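Local coordinates for protein hydroxyethylphosphonate dioxygenase (Streptomyces albus, PDB 6B9R) that binds iron and 2-hydroxyethylphosphonate, which it probably cleaves with molecular oxygen to hydroxymethylphosphonate and formate, at residues 114-119 with 123-128; 388-391 with 395-398. All blocks are in the same frame, centred on the assembly; numbering follows the deposited sequence.

Interaction 1. Residues 114-119 with 123-128; sequences TAMSRQ and RPEWIS
P124 O takes two bonds from T114: one from the backbone N at 3.2 Å, arriving nearly end-on to the carbonyl, and a shorter one from OG1 at 2.8 Å. The hydroxyl comes from above the carbonyl plane, well off the lone pairs, so the two donors approach the oxygen from clearly different directions. OG1 reaches it because chi1 of 60° sets it between the backbone N and the carbonyl carbon, and it also pairs with Y366 OH. Replacing T114 with a valine would probably cost P124 O its shorter bond and leave Y366 OH without this mate.

M116 carries the apolar packing. Its CB heads for 123-128, and CG presses on P124 CD at 3.2 Å, tighter than usual for two carbons. SD comes next, touching P124 CD as well as R123 CD, 3.9 Å from the latter, where the side chains of M116 and R123 cross at about a right angle. There chi3 of -89° bends the chain, and CE ends 4.2 Å from E125 OE2. All this lies where the loop from strand 106-113 turns back against the start of its antiparallel neighbour 123-129, in the sheet of the iron-binding cupin domain; farther along 123-129, I127 lines the substrate pocket.

At the same edge of the proline ring, A115 O sits 3.3 Å from P124 CG, a buried carbonyl with no hydrogen-bond partner in the model. E125 turns its other carboxylate oxygen, OE1, to a salt bridge with R99, while P69 of the second subunit packs on both M116 and R123.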
loop_
_atom_site.group_PDB
_atom_site.type_symbol
_atom_site.label_atom_id
_atom_site.label_comp_id
_atom_site.label_asym_id
_atom_site.label_seq_id
_atom_site.Cartn_x
_atom_site.Cartn_y
_atom_site.Cartn_z
ATOM N N THR A 114 2.644 7.525 -24.527
ATOM C CA THR A 114 2.128 6.226 -24.936
ATOM C C THR A 114 1.068 5.784 -23.917
ATOM O O THR A 114 0.658 6.564 -23.050
ATOM C CB THR A 114 3.270 5.215 -25.115
ATOM O OG1 THR A 114 3.985 5.051 -23.892
ATOM C CG2 THR A 114 4.238 5.705 -26.179
ATOM N N ALA A 115 0.611 4.537 -24.035
ATOM C CA ALA A 115 -0.617 4.121 -23.357
ATOM C C ALA A 115 -0.516 4.296 -21.845
ATOM O O ALA A 115 0.423 3.811 -21.213
ATOM C CB ALA A 115 -0.942 2.664 -23.695
ATOM N N MET A 116 -1.509 4.984 -21.273
ATOM C CA MET A 116 -1.586 5.265 -19.844
ATOM C C MET A 116 -3.005 5.016 -19.362
ATOM O O MET A 116 -3.935 4.874 -20.160
ATOM C CB MET A 116 -1.225 6.711 -19.525
ATOM C CG MET A 116 0.205 6.999 -19.619
ATOM S SD MET A 116 0.633 8.667 -19.148
ATOM C CE MET A 116 0.480 9.505 -20.722
ATOM N N SER A 117 -3.175 5.022 -18.038
ATOM C CA SER A 117 -4.488 4.802 -17.447
ATOM C C SER A 117 -4.561 5.436 -16.065
ATOM O O SER A 117 -3.580 5.425 -15.315
ATOM C CB SER A 117 -4.803 3.307 -17.334
ATOM O OG SER A 117 -5.997 3.080 -16.596
ATOM N N ARG A 118 -5.744 5.959 -15.724
ATOM C CA ARG A 118 -5.987 6.444 -14.371
ATOM C C ARG A 118 -6.027 5.319 -13.346
ATOM O O ARG A 118 -6.061 5.595 -12.141
ATOM C CB ARG A 118 -7.289 7.232 -14.352
ATOM C CG ARG A 118 -7.208 8.513 -15.186
ATOM C CD ARG A 118 -8.594 9.126 -15.394
ATOM N NE ARG A 118 -8.554 10.287 -16.289
ATOM C CZ ARG A 118 -8.522 10.216 -17.618
ATOM N NH1 ARG A 118 -8.507 9.037 -18.218
ATOM N NH2 ARG A 118 -8.518 11.326 -18.350
ATOM N N GLN A 119 -6.036 4.073 -13.795
ATOM C CA GLN A 119 -6.038 2.911 -12.925
ATOM C C GLN A 119 -4.632 2.438 -12.571
ATOM O O GLN A 119 -4.493 1.475 -11.810
ATOM C CB GLN A 119 -6.830 1.778 -13.599
ATOM C CG GLN A 119 -8.328 2.122 -13.758
ATOM C CD GLN A 119 -9.048 1.284 -14.806
ATOM O OE1 GLN A 119 -9.161 1.699 -15.956
ATOM N NE2 GLN A 119 -9.556 0.112 -14.405
ATOM N N ARG A 123 3.860 6.199 -16.260
ATOM C CA ARG A 123 4.026 7.436 -17.027
ATOM C C ARG A 123 5.028 7.136 -18.135
ATOM O O ARG A 123 6.213 7.490 -18.036
ATOM C CB ARG A 123 4.478 8.595 -16.141
ATOM C CG ARG A 123 3.400 9.041 -15.125
ATOM C CD ARG A 123 2.255 9.758 -15.817
ATOM N NE ARG A 123 1.244 10.246 -14.861
ATOM C CZ ARG A 123 0.237 9.508 -14.407
ATOM N NH1 ARG A 123 0.100 8.260 -14.808
ATOM N NH2 ARG A 123 -0.641 10.027 -13.557
ATOM N N PRO A 124 4.587 6.466 -19.207
ATOM C CA PRO A 124 5.533 5.956 -20.208
ATOM C C PRO A 124 5.663 6.876 -21.404
ATOM O O PRO A 124 4.691 7.103 -22.134
ATOM C CB PRO A 124 4.909 4.619 -20.605
ATOM C CG PRO A 124 3.411 4.892 -20.512
ATOM C CD PRO A 124 3.231 5.948 -19.439
ATOM N N GLU A 125 6.861 7.402 -21.634
ATOM C CA GLU A 125 7.083 8.359 -22.703
ATOM C C GLU A 125 8.065 7.774 -23.706
ATOM O O GLU A 125 9.082 7.189 -23.321
ATOM C CB GLU A 125 7.610 9.701 -22.157
ATOM C CG GLU A 125 6.688 10.369 -21.137
ATOM C CD GLU A 125 5.540 11.126 -21.783
ATOM O OE1 GLU A 125 5.805 12.119 -22.487
ATOM O OE2 GLU A 125 4.372 10.722 -21.582
ATOM N N TRP A 126 7.712 7.883 -24.982
ATOM C CA TRP A 126 8.665 7.798 -26.075
ATOM C C TRP A 126 9.438 9.108 -26.107
ATOM O O TRP A 126 8.831 10.181 -26.044
ATOM C CB TRP A 126 7.898 7.567 -27.378
ATOM C CG TRP A 126 8.679 7.554 -28.663
ATOM C CD1 TRP A 126 9.069 6.451 -29.372
ATOM C CD2 TRP A 126 9.120 8.695 -29.422
ATOM N NE1 TRP A 126 9.740 6.836 -30.512
ATOM C CE2 TRP A 126 9.786 8.205 -30.565
ATOM C CE3 TRP A 126 9.033 10.081 -29.234
ATOM C CZ2 TRP A 126 10.356 9.051 -31.520
ATOM C CZ3 TRP A 126 9.596 10.925 -30.189
ATOM C CH2 TRP A 126 10.246 10.404 -31.316
ATOM N N ILE A 127 10.771 9.042 -26.166
ATOM C CA ILE A 127 11.573 10.263 -26.120
ATOM C C ILE A 127 12.740 10.126 -27.089
ATOM O O ILE A 127 13.577 9.232 -26.938
ATOM C CB ILE A 127 12.099 10.583 -24.707
ATOM C CG1 ILE A 127 10.958 10.557 -23.674
ATOM C CG2 ILE A 127 12.795 11.944 -24.724
ATOM C CD1 ILE A 127 11.414 10.719 -22.245
ATOM N N SER A 128 12.804 11.013 -28.080
ATOM C CA SER A 128 13.920 10.997 -29.015
ATOM C C SER A 128 15.025 11.912 -28.512
ATOM O O SER A 128 14.766 13.016 -28.029
ATOM C CB SER A 128 13.486 11.428 -30.415
ATOM O OG SER A 128 13.152 12.795 -30.432
#

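Interaction 2. Residues 388-391 with 395-398; sequences GRLE and SAYV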
loop_
_atom_site.group_PDB
_atom_site.type_symbol
_atom_site.label_atom_id
_atom_site.label_comp_id
_atom_site.label_asym_id
_atom_site.label_seq_id
_atom_site.Cartn_x
_atom_site.Cartn_y
_atom_site.Cartn_z
ATOM N N GLY A 388 -7.973 -7.097 -31.087
ATOM C CA GLY A 388 -7.490 -5.845 -31.637
ATOM C C GLY A 388 -6.135 -6.079 -32.253
ATOM O O GLY A 388 -5.545 -7.153 -32.117
ATOM N N ARG A 389 -5.637 -5.055 -32.939
ATOM C CA ARG A 389 -4.351 -5.161 -33.615
ATOM C C ARG A 389 -3.515 -3.931 -33.323
ATOM O O ARG A 389 -3.959 -2.805 -33.568
ATOM C CB ARG A 389 -4.530 -5.325 -35.119
ATOM C CG ARG A 389 -3.293 -5.921 -35.762
ATOM C CD ARG A 389 -3.536 -6.197 -37.223
ATOM N NE ARG A 389 -3.276 -5.002 -38.013
ATOM C CZ ARG A 389 -3.051 -5.024 -39.320
ATOM N NH1 ARG A 389 -3.066 -6.181 -39.961
ATOM N NH2 ARG A 389 -2.806 -3.899 -39.975
ATOM N N LEU A 390 -2.310 -4.146 -32.801
ATOM C CA LEU A 390 -1.364 -3.073 -32.537
ATOM C C LEU A 390 -0.413 -2.976 -33.720
ATOM O O LEU A 390 0.276 -3.942 -34.032
ATOM C CB LEU A 390 -0.582 -3.340 -31.256
ATOM C CG LEU A 390 -1.402 -3.344 -29.969
ATOM C CD1 LEU A 390 -0.689 -4.134 -28.868
ATOM C CD2 LEU A 390 -1.609 -1.910 -29.541
ATOM N N GLU A 391 -0.380 -1.816 -34.373
ATOM C CA GLU A 391 0.602 -1.562 -35.410
ATOM C C GLU A 391 1.921 -1.157 -34.767
ATOM O O GLU A 391 1.961 -0.826 -33.578
ATOM C CB GLU A 391 0.116 -0.458 -36.345
ATOM C CG GLU A 391 -1.379 -0.465 -36.604
ATOM C CD GLU A 391 -1.810 -1.600 -37.493
ATOM O OE1 GLU A 391 -1.060 -1.924 -38.435
ATOM O OE2 GLU A 391 -2.896 -2.170 -37.250
ATOM N N SER A 395 0.700 1.253 -28.638
ATOM C CA SER A 395 0.948 0.741 -27.299
ATOM C C SER A 395 -0.373 0.290 -26.685
ATOM O O SER A 395 -1.456 0.551 -27.221
ATOM C CB SER A 395 1.649 1.793 -26.418
ATOM O OG SER A 395 0.976 3.050 -26.501
ATOM N N ALA A 396 -0.284 -0.414 -25.560
ATOM C CA ALA A 396 -1.502 -0.851 -24.891
ATOM C C ALA A 396 -1.279 -0.889 -23.388
ATOM O O ALA A 396 -0.157 -1.067 -22.906
ATOM C CB ALA A 396 -1.969 -2.227 -25.383
ATOM N N TYR A 397 -2.373 -0.712 -22.660
ATOM C CA TYR A 397 -2.410 -0.857 -21.217
ATOM C C TYR A 397 -3.357 -1.999 -20.871
ATOM O O TYR A 397 -4.432 -2.112 -21.469
ATOM C CB TYR A 397 -2.875 0.437 -20.541
ATOM C CG TYR A 397 -3.261 0.165 -19.126
ATOM C CD1 TYR A 397 -2.293 -0.151 -18.178
ATOM C CD2 TYR A 397 -4.594 0.169 -18.741
ATOM C CE1 TYR A 397 -2.638 -0.432 -16.879
ATOM C CE2 TYR A 397 -4.953 -0.110 -17.436
ATOM C CZ TYR A 397 -3.973 -0.406 -16.511
ATOM O OH TYR A 397 -4.331 -0.699 -15.217
ATOM N N VAL A 398 -2.954 -2.850 -19.916
ATOM C CA VAL A 398 -3.721 -4.022 -19.499
ATOM C C VAL A 398 -3.845 -4.020 -17.980
ATOM O O VAL A 398 -2.835 -3.895 -17.278
ATOM C CB VAL A 398 -3.061 -5.337 -19.961
ATOM C CG1 VAL A 398 -4.060 -6.497 -19.878
ATOM C CG2 VAL A 398 -2.459 -5.205 -21.385
#
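L390 and S395 bring the two backbones nearest, CA to CA 6.9 Å, yet no hydrogen bond joins the segments, which on leaving their short connection go into different sheets. What bridges them is the leucine side chain. L390 CB points at 395-398, and with chi1 at -65° its CG stands beside the backbone N, anti to the carbonyl carbon. From there the two methyls divide the work: CD2 rests against the peptide, 3.4 Å from S395 O, while CD1 meets A396 CB at 4.2 Å. A396 CB is turned back toward the leucine, so this methyl sits against both branches of the fork. S395 faces the other way, and its OG goes to A115 N.

Next to the leucine, R389 folds back on E391, its chain bent at chi3. R389 NE gives a salt bridge to E391 OE2 at 3.0 Å, the oxygen lying in the guanidinium plane and met on its syn side; NH2 adds weak bonds to both carboxylate oxygens. Both residues also touch a crystal neighbour, so the pose may owe something to the lattice.

At the turn itself, E391 N is bonded to D394 OD2. Strand 384-390 is an outer strand of a three-stranded sheet and pairs with 375-381, whereas 395-398 lies between 86-89 and 364-369 in a seven-stranded antiparallel sheet. L390 therefore fills the space where the two sheets of this second cupin domain face each other, touching V377 on 375-381 as well as M88 on 86-89 and V369 on 364-369.

How the interactions relate
Going from the N terminus, interaction 1 comes first: it closes the loop between strands 106-113 and 123-129 in the iron-binding half. Much later, interaction 2 closes the short turn from 384-390 into 395-398 in the other cupin half. The two are in series, neither nested nor crossed, with centres about 13 Å apart, yet they touch. Segment 114-119 runs beside strand 395-398: A115 N probably hydrogen-bonds S395 OG at 2.9 Å, A115 CB packs on the backbone of A396, and S117 CB lies against the Y397 ring. The loop of the first contact thus ties the sheet holding I127 to the sheet holding 395-398.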